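Local coordinates for Alpha/beta hydrolase fold-3 domain-containing protein (PDB 2QRU) that is of unknown function but has an alpha/beta hydrolase fold and is probably a hydrolase, at residues 114-128 / 202-214. Numbering follows the deposited sequence. Where two conformers were deposited one is given.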
ATOM      1  N   THR A 114      -9.145  -4.872  -3.339  1.00 22.72           N
ATOM      2  CA  THR A 114     -10.252  -4.431  -4.191  1.00 23.00           C
ATOM      3  C   THR A 114     -10.941  -5.608  -4.887  1.00 23.20           C
ATOM      4  O   THR A 114     -12.152  -5.733  -4.854  1.00 23.44           O
ATOM      5  CB  THR A 114      -9.786  -3.372  -5.203  1.00 23.04           C
ATOM      6  OG1 THR A 114      -9.356  -2.223  -4.476  1.00 23.55           O
ATOM      7  CG2 THR A 114     -10.971  -2.964  -6.106  1.00 25.05           C
ATOM      8  N   LYS A 115     -10.144  -6.480  -5.488  1.00 22.80           N
ATOM      9  CA  LYS A 115     -10.700  -7.672  -6.137  1.00 24.15           C
ATOM     10  C   LYS A 115     -11.562  -8.488  -5.158  1.00 25.25           C
ATOM     11  O   LYS A 115     -12.701  -8.921  -5.475  1.00 24.26           O
ATOM     12  CB  LYS A 115      -9.561  -8.502  -6.692  1.00 23.61           C
ATOM     13  CG  LYS A 115     -10.050  -9.812  -7.364  1.00 26.20           C
ATOM     14  CD  LYS A 115      -8.843 -10.683  -7.678  1.00 30.96           C
ATOM     15  CE  LYS A 115      -9.261 -12.014  -8.250  1.00 37.58           C
ATOM     16  NZ  LYS A 115     -10.117 -11.851  -9.462  1.00 42.46           N
ATOM     17  N   GLN A 116     -11.026  -8.699  -3.959  1.00 26.01           N
ATOM     18  CA  GLN A 116     -11.762  -9.468  -2.939  1.00 27.92           C
ATOM     19  C   GLN A 116     -13.028  -8.774  -2.461  1.00 28.16           C
ATOM     20  O   GLN A 116     -14.062  -9.439  -2.264  1.00 29.65           O
ATOM     21  CB  GLN A 116     -10.862  -9.809  -1.762  1.00 28.44           C
ATOM     22  CG  GLN A 116      -9.787 -10.759  -2.149  1.00 31.04           C
ATOM     23  CD  GLN A 116     -10.349 -11.970  -2.913  1.00 34.26           C
ATOM     24  OE1 GLN A 116     -11.308 -12.617  -2.469  1.00 33.77           O
ATOM     25  NE2 GLN A 116      -9.751 -12.272  -4.069  1.00 37.38           N
ATOM     26  N   LEU A 117     -12.945  -7.461  -2.266  1.00 28.06           N
ATOM     27  CA  LEU A 117     -14.103  -6.635  -1.862  1.00 29.44           C
ATOM     28  C   LEU A 117     -15.259  -6.636  -2.875  1.00 31.51           C
ATOM     29  O   LEU A 117     -16.435  -6.658  -2.479  1.00 30.69           O
ATOM     30  CB  LEU A 117     -13.693  -5.210  -1.502  1.00 28.85           C
ATOM     31  CG  LEU A 117     -12.770  -5.061  -0.289  1.00 27.56           C
ATOM     32  CD1 LEU A 117     -12.534  -3.576   0.007  1.00 28.13           C
ATOM     33  CD2 LEU A 117     -13.331  -5.778   0.953  1.00 27.45           C
ATOM     34  N   GLN A 118     -14.937  -6.652  -4.172  1.00 32.45           N
ATOM     35  CA  GLN A 118     -15.980  -6.823  -5.194  1.00 34.44           C
ATOM     36  C   GLN A 118     -16.852  -8.036  -4.923  1.00 35.23           C
ATOM     37  O   GLN A 118     -18.061  -7.996  -5.164  1.00 35.71           O
ATOM     38  CB  GLN A 118     -15.372  -6.921  -6.603  1.00 34.19           C
ATOM     39  CG  GLN A 118     -14.860  -5.596  -7.122  1.00 34.38           C
ATOM     40  CD  GLN A 118     -14.066  -5.718  -8.423  1.00 34.99           C
ATOM     41  OE1 GLN A 118     -13.158  -6.525  -8.531  1.00 40.54           O
ATOM     42  NE2 GLN A 118     -14.379  -4.880  -9.382  1.00 32.48           N
ATOM     43  N   THR A 119     -16.266  -9.117  -4.408  1.00 36.16           N
ATOM     44  CA  THR A 119     -17.008 -10.345  -4.165  1.00 36.41           C
ATOM     45  C   THR A 119     -17.931 -10.255  -2.945  1.00 36.21           C
ATOM     46  O   THR A 119     -18.890 -11.022  -2.808  1.00 36.67           O
ATOM     47  CB  THR A 119     -16.087 -11.584  -3.980  1.00 36.86           C
ATOM     48  OG1 THR A 119     -15.517 -11.572  -2.664  1.00 37.25           O
ATOM     49  CG2 THR A 119     -14.986 -11.621  -5.034  1.00 37.65           C
ATOM     50  N   LEU A 120     -17.619  -9.322  -2.065  1.00 35.24           N
ATOM     51  CA  LEU A 120     -18.362  -9.097  -0.842  1.00 34.82           C
ATOM     52  C   LEU A 120     -19.315  -7.901  -0.969  1.00 34.57           C
ATOM     53  O   LEU A 120     -19.818  -7.409   0.038  1.00 34.03           O
ATOM     54  CB  LEU A 120     -17.379  -8.849   0.298  1.00 34.72           C
ATOM     55  CG  LEU A 120     -16.409  -9.976   0.661  1.00 35.28           C
ATOM     56  CD1 LEU A 120     -15.312  -9.412   1.560  1.00 35.41           C
ATOM     57  CD2 LEU A 120     -17.139 -11.158   1.329  1.00 35.52           C
ATOM     58  N   ASN A 121     -19.534  -7.426  -2.199  1.00 34.79           N
ATOM     59  CA  ASN A 121     -20.353  -6.226  -2.457  1.00 34.91           C
ATOM     60  C   ASN A 121     -19.893  -4.955  -1.745  1.00 34.06           C
ATOM     61  O   ASN A 121     -20.717  -4.198  -1.217  1.00 34.59           O
ATOM     62  CB  ASN A 121     -21.826  -6.498  -2.117  1.00 35.93           C
ATOM     63  CG  ASN A 121     -22.514  -7.308  -3.171  1.00 38.97           C
ATOM     64  OD1 ASN A 121     -22.562  -6.911  -4.340  1.00 43.98           O
ATOM     65  ND2 ASN A 121     -23.059  -8.453  -2.776  1.00 41.25           N
ATOM     66  N   LEU A 122     -18.582  -4.711  -1.741  1.00 31.29           N
ATOM     67  CA  LEU A 122     -17.990  -3.592  -1.009  1.00 30.74           C
ATOM     68  C   LEU A 122     -16.994  -2.790  -1.866  1.00 30.50           C
ATOM     69  O   LEU A 122     -15.870  -2.478  -1.430  1.00 31.38           O
ATOM     70  CB  LEU A 122     -17.285  -4.091   0.241  1.00 30.84           C
ATOM     71  CG  LEU A 122     -18.225  -4.487   1.380  1.00 31.28           C
ATOM     72  CD1 LEU A 122     -17.439  -5.232   2.442  1.00 31.50           C
ATOM     73  CD2 LEU A 122     -18.852  -3.218   1.953  1.00 35.16           C
ATOM     74  N   THR A 123     -17.428  -2.416  -3.050  1.00 29.31           N
ATOM     75  CA  THR A 123     -16.551  -1.760  -4.013  1.00 29.00           C
ATOM     76  C   THR A 123     -16.099  -0.356  -3.531  1.00 26.77           C
ATOM     77  O   THR A 123     -16.931   0.464  -3.141  1.00 26.41           O
ATOM     78  CB  THR A 123     -17.252  -1.629  -5.365  1.00 30.35           C
ATOM     79  OG1 THR A 123     -17.789  -2.908  -5.755  1.00 33.65           O
ATOM     80  CG2 THR A 123     -16.277  -1.123  -6.407  1.00 32.80           C
ATOM     81  N   PRO A 124     -14.781  -0.087  -3.552  1.00 25.94           N
ATOM     82  CA  PRO A 124     -14.310   1.270  -3.224  1.00 24.74           C
ATOM     83  C   PRO A 124     -14.873   2.270  -4.227  1.00 25.25           C
ATOM     84  O   PRO A 124     -15.145   1.895  -5.369  1.00 24.39           O
ATOM     85  CB  PRO A 124     -12.787   1.178  -3.419  1.00 25.53           C
ATOM     86  CG  PRO A 124     -12.482  -0.340  -3.245  1.00 24.94           C
ATOM     87  CD  PRO A 124     -13.674  -1.001  -3.891  1.00 24.74           C
ATOM     88  N   GLN A 125     -15.028   3.529  -3.804  1.00 24.00           N
ATOM     89  CA  GLN A 125     -15.457   4.600  -4.693  1.00 25.31           C
ATOM     90  C   GLN A 125     -14.328   4.975  -5.652  1.00 24.02           C
ATOM     91  O   GLN A 125     -14.587   5.372  -6.797  1.00 23.91           O
ATOM     92  CB  GLN A 125     -15.902   5.845  -3.883  1.00 25.31           C
ATOM     93  CG  GLN A 125     -16.517   6.970  -4.749  1.00 28.78           C
ATOM     94  CD  GLN A 125     -16.685   8.326  -4.010  1.00 31.91           C
ATOM     95  OE1 GLN A 125     -15.890   8.694  -3.123  1.00 38.04           O
ATOM     96  NE2 GLN A 125     -17.707   9.087  -4.411  1.00 38.42           N
ATOM     97  N   PHE A 126     -13.087   4.905  -5.144  1.00 23.28           N
ATOM     98  CA  PHE A 126     -11.905   5.267  -5.918  1.00 23.45           C
ATOM     99  C   PHE A 126     -10.660   4.699  -5.267  1.00 23.42           C
ATOM    100  O   PHE A 126     -10.694   4.245  -4.101  1.00 23.35           O
ATOM    101  CB  PHE A 126     -11.788   6.788  -6.019  1.00 22.54           C
ATOM    102  CG  PHE A 126     -11.598   7.459  -4.680  1.00 24.07           C
ATOM    103  CD1 PHE A 126     -10.307   7.628  -4.129  1.00 24.96           C
ATOM    104  CD2 PHE A 126     -12.705   7.950  -3.993  1.00 23.15           C
ATOM    105  CE1 PHE A 126     -10.135   8.257  -2.863  1.00 27.34           C
ATOM    106  CE2 PHE A 126     -12.564   8.561  -2.757  1.00 25.53           C
ATOM    107  CZ  PHE A 126     -11.273   8.724  -2.179  1.00 25.03           C
ATOM    108  N   LEU A 127      -9.570   4.765  -6.009  1.00 22.91           N
ATOM    109  CA  LEU A 127      -8.294   4.181  -5.589  1.00 22.30           C
ATOM    110  C   LEU A 127      -7.170   5.186  -5.814  1.00 22.41           C
ATOM    111  O   LEU A 127      -7.249   5.948  -6.802  1.00 23.47           O
ATOM    112  CB  LEU A 127      -7.994   2.947  -6.428  1.00 21.59           C
ATOM    113  CG  LEU A 127      -9.069   1.827  -6.505  1.00 19.08           C
ATOM    114  CD1 LEU A 127      -8.619   0.794  -7.536  1.00 23.98           C
ATOM    115  CD2 LEU A 127      -9.214   1.229  -5.076  1.00 23.01           C
ATOM    116  N   VAL A 128      -6.151   5.218  -4.954  1.00 22.94           N
ATOM    117  CA  VAL A 128      -5.008   6.105  -5.194  1.00 23.76           C
ATOM    118  C   VAL A 128      -3.766   5.231  -5.034  1.00 23.88           C
ATOM    119  O   VAL A 128      -3.533   4.643  -3.977  1.00 25.06           O
ATOM    120  CB  VAL A 128      -4.995   7.302  -4.184  1.00 24.62           C
ATOM    121  CG1 VAL A 128      -3.744   8.177  -4.402  1.00 24.11           C
ATOM    122  CG2 VAL A 128      -6.294   8.137  -4.287  1.00 24.94           C
ATOM    123  N   LEU A 202      -2.889  -9.769 -10.899  1.00 26.96           N
ATOM    124  CA  LEU A 202      -4.184  -9.274 -11.356  1.00 26.91           C
ATOM    125  C   LEU A 202      -4.156  -9.150 -12.864  1.00 27.00           C
ATOM    126  O   LEU A 202      -3.262  -8.497 -13.422  1.00 27.50           O
ATOM    127  CB  LEU A 202      -4.502  -7.923 -10.709  1.00 26.85           C
ATOM    128  CG  LEU A 202      -4.606  -8.006  -9.180  1.00 26.54           C
ATOM    129  CD1 LEU A 202      -4.499  -6.610  -8.587  1.00 27.89           C
ATOM    130  CD2 LEU A 202      -5.904  -8.693  -8.774  1.00 27.41           C
ATOM    131  N   SER A 203      -5.146  -9.763 -13.517  1.00 25.91           N
ATOM    132  CA  SER A 203      -5.277  -9.674 -14.971  1.00 25.71           C
ATOM    133  C   SER A 203      -5.801  -8.320 -15.407  1.00 25.61           C
ATOM    134  O   SER A 203      -6.445  -7.607 -14.643  1.00 25.75           O
ATOM    135  CB  SER A 203      -6.243 -10.751 -15.504  1.00 26.34           C
ATOM    136  OG  SER A 203      -7.515 -10.472 -14.953  1.00 25.74           O
ATOM    137  N   ASP A 204      -5.544  -7.980 -16.662  1.00 25.97           N
ATOM    138  CA  ASP A 204      -6.150  -6.800 -17.255  1.00 26.47           C
ATOM    139  C   ASP A 204      -7.668  -6.862 -17.155  1.00 26.54           C
ATOM    140  O   ASP A 204      -8.307  -5.850 -16.849  1.00 26.08           O
ATOM    141  CB  ASP A 204      -5.676  -6.601 -18.708  1.00 27.23           C
ATOM    142  CG  ASP A 204      -4.212  -6.154 -18.805  1.00 29.04           C
ATOM    143  OD1 ASP A 204      -3.569  -5.888 -17.768  1.00 29.76           O
ATOM    144  OD2 ASP A 204      -3.688  -6.062 -19.944  1.00 31.53           O
ATOM    145  N   GLU A 205      -8.230  -8.044 -17.447  0.50 25.85           N
ATOM    146  CA  GLU A 205      -9.658  -8.300 -17.301  0.50 26.71           C
ATOM    147  C   GLU A 205     -10.136  -7.768 -15.955  0.50 25.59           C
ATOM    148  O   GLU A 205     -11.042  -6.935 -15.878  0.50 25.32           O
ATOM    149  CB  GLU A 205      -9.929  -9.803 -17.384  0.50 26.58           C
ATOM    150  CG  GLU A 205     -11.412 -10.162 -17.368  0.50 28.49           C
ATOM    151  CD  GLU A 205     -11.696 -11.611 -17.768  0.50 29.29           C
ATOM    152  OE1 GLU A 205     -12.590 -11.826 -18.610  0.50 32.82           O
ATOM    153  OE2 GLU A 205     -11.038 -12.534 -17.237  0.50 33.92           O
ATOM    154  N   THR A 206      -9.507  -8.265 -14.899  1.00 25.44           N
ATOM    155  CA  THR A 206      -9.827  -7.864 -13.528  1.00 25.10           C
ATOM    156  C   THR A 206      -9.718  -6.334 -13.339  1.00 24.91           C
ATOM    157  O   THR A 206     -10.634  -5.686 -12.809  1.00 24.14           O
ATOM    158  CB  THR A 206      -8.963  -8.659 -12.498  1.00 25.45           C
ATOM    159  OG1 THR A 206      -9.388 -10.035 -12.516  1.00 26.46           O
ATOM    160  CG2 THR A 206      -9.116  -8.108 -11.049  1.00 24.79           C
ATOM    161  N   LEU A 207      -8.593  -5.746 -13.765  1.00 24.58           N
ATOM    162  CA  LEU A 207      -8.369  -4.310 -13.584  1.00 24.63           C
ATOM    163  C   LEU A 207      -9.456  -3.507 -14.282  1.00 24.40           C
ATOM    164  O   LEU A 207      -9.861  -2.467 -13.785  1.00 23.72           O
ATOM    165  CB  LEU A 207      -7.003  -3.926 -14.115  1.00 24.61           C
ATOM    166  CG  LEU A 207      -5.801  -4.462 -13.314  1.00 26.21           C
ATOM    167  CD1 LEU A 207      -4.525  -4.133 -14.070  1.00 26.85           C
ATOM    168  CD2 LEU A 207      -5.708  -3.852 -11.887  1.00 26.61           C
ATOM    169  N   LYS A 208      -9.939  -4.000 -15.425  1.00 24.89           N
ATOM    170  CA  LYS A 208     -11.010  -3.316 -16.189  1.00 25.06           C
ATOM    171  C   LYS A 208     -12.323  -3.168 -15.418  1.00 24.73           C
ATOM    172  O   LYS A 208     -13.140  -2.328 -15.771  1.00 26.50           O
ATOM    173  CB  LYS A 208     -11.241  -4.004 -17.543  1.00 25.01           C
ATOM    174  CG  LYS A 208     -10.099  -3.712 -18.483  1.00 27.86           C
ATOM    175  CD  LYS A 208     -10.283  -4.420 -19.829  1.00 30.78           C
ATOM    176  CE  LYS A 208      -9.066  -4.120 -20.692  1.00 34.00           C
ATOM    177  NZ  LYS A 208      -9.192  -4.814 -21.994  1.00 35.49           N
ATOM    178  N   THR A 209     -12.519  -4.000 -14.395  1.00 23.58           N
ATOM    179  CA  THR A 209     -13.695  -3.931 -13.522  1.00 23.82           C
ATOM    180  C   THR A 209     -13.537  -2.986 -12.304  1.00 23.85           C
ATOM    181  O   THR A 209     -14.516  -2.790 -11.546  1.00 24.35           O
ATOM    182  CB  THR A 209     -14.087  -5.312 -12.966  1.00 23.76           C
ATOM    183  OG1 THR A 209     -13.177  -5.704 -11.934  1.00 23.85           O
ATOM    184  CG2 THR A 209     -14.142  -6.366 -14.076  1.00 24.87           C
ATOM    185  N   PHE A 210     -12.346  -2.409 -12.135  1.00 23.46           N
ATOM    186  CA  PHE A 210     -12.040  -1.639 -10.926  1.00 22.90           C
ATOM    187  C   PHE A 210     -12.600  -0.208 -10.997  1.00 23.05           C
ATOM    188  O   PHE A 210     -12.832   0.328 -12.109  1.00 22.69           O
ATOM    189  CB  PHE A 210     -10.500  -1.598 -10.685  1.00 22.85           C
ATOM    190  CG  PHE A 210      -9.958  -2.811  -9.953  1.00 23.14           C
ATOM    191  CD1 PHE A 210     -10.698  -3.999  -9.863  1.00 23.44           C
ATOM    192  CD2 PHE A 210      -8.675  -2.770  -9.389  1.00 24.47           C
ATOM    193  CE1 PHE A 210     -10.154  -5.132  -9.193  1.00 26.33           C
ATOM    194  CE2 PHE A 210      -8.135  -3.884  -8.732  1.00 25.22           C
ATOM    195  CZ  PHE A 210      -8.871  -5.059  -8.631  1.00 25.63           C
ATOM    196  N   PRO A 211     -12.789   0.425  -9.824  1.00 23.90           N
ATOM    197  CA  PRO A 211     -13.221   1.820  -9.773  1.00 23.46           C
ATOM    198  C   PRO A 211     -12.061   2.798 -10.131  1.00 22.94           C
ATOM    199  O   PRO A 211     -10.896   2.390 -10.116  1.00 23.63           O
ATOM    200  CB  PRO A 211     -13.602   2.026  -8.298  1.00 23.75           C
ATOM    201  CG  PRO A 211     -12.822   1.052  -7.529  1.00 23.41           C
ATOM    202  CD  PRO A 211     -12.565  -0.137  -8.470  1.00 25.13           C
ATOM    203  N   PRO A 212     -12.380   4.093 -10.375  1.00 23.53           N
ATOM    204  CA  PRO A 212     -11.353   5.039 -10.849  1.00 23.34           C
ATOM    205  C   PRO A 212     -10.163   5.153  -9.950  1.00 23.41           C
ATOM    206  O   PRO A 212     -10.285   5.191  -8.702  1.00 22.90           O
ATOM    207  CB  PRO A 212     -12.085   6.380 -10.917  1.00 23.72           C
ATOM    208  CG  PRO A 212     -13.530   5.917 -11.236  1.00 24.24           C
ATOM    209  CD  PRO A 212     -13.679   4.751 -10.288  1.00 24.67           C
ATOM    210  N   CYS A 213      -9.004   5.229 -10.585  1.00 23.42           N
ATOM    211  CA  CYS A 213      -7.764   5.247  -9.859  1.00 24.12           C
ATOM    212  C   CYS A 213      -6.885   6.445 -10.275  1.00 23.59           C
ATOM    213  O   CYS A 213      -6.811   6.789 -11.506  1.00 23.18           O
ATOM    214  CB  CYS A 213      -7.047   3.911 -10.124  1.00 24.42           C
ATOM    215  SG  CYS A 213      -5.410   3.855  -9.301  1.00 25.89           S
ATOM    216  N   PHE A 214      -6.283   7.100  -9.283  1.00 23.32           N
ATOM    217  CA  PHE A 214      -5.204   8.078  -9.517  1.00 22.97           C
ATOM    218  C   PHE A 214      -3.894   7.374  -9.241  1.00 24.61           C
ATOM    219  O   PHE A 214      -3.656   6.871  -8.122  1.00 23.83           O
ATOM    220  CB  PHE A 214      -5.334   9.277  -8.591  1.00 24.63           C
ATOM    221  CG  PHE A 214      -4.280  10.326  -8.816  1.00 22.71           C
ATOM    222  CD1 PHE A 214      -2.986  10.188  -8.256  1.00 23.01           C
ATOM    223  CD2 PHE A 214      -4.587  11.448  -9.610  1.00 24.19           C
ATOM    224  CE1 PHE A 214      -2.019  11.194  -8.468  1.00 24.88           C
ATOM    225  CE2 PHE A 214      -3.623  12.450  -9.857  1.00 26.07           C
ATOM    226  CZ  PHE A 214      -2.344  12.337  -9.283  1.00 25.97           C
TER
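The T114 methyl CG2, anti to the backbone N, sits over one face of the F210 ring, 3.7 Å from the ring centroid and only 3° off the normal, a CH-pi contact. The T114 hydroxyl is hydrogen-bonded to M110 O within its own helix. Against the edge of the same ring comes the Q118 amide, OE1 3.4 Å from F210 CE1, with the amide and ring planes 75° apart. Its other branch, NE2, donates to T209 OG1 (2.9 Å, 155°), nearly in the amide plane; that hydroxyl donates to T206 O, which also accepts from T209 N. P211 follows, its CG 3.3 Å from P124 O and packed crosswise against L127. Beyond it, strands 127-130 and 213-218 pair in parallel: L127 N donates to P212 O (2.8 Å) and L127 O accepts from F214 N (2.9 Å). L127 and C213 share one sheet face, V128 and F214 the other. These are neighbouring strands of the central alpha/beta hydrolase sheet, and T114, K115 and Q118 of helix 105-119 pack on the segment leading into the second. Apolar packing by F210 and P211 thus adjoins the paired strands, while the directional Q118-T209 hydrogen bond lies at the more exposed margin.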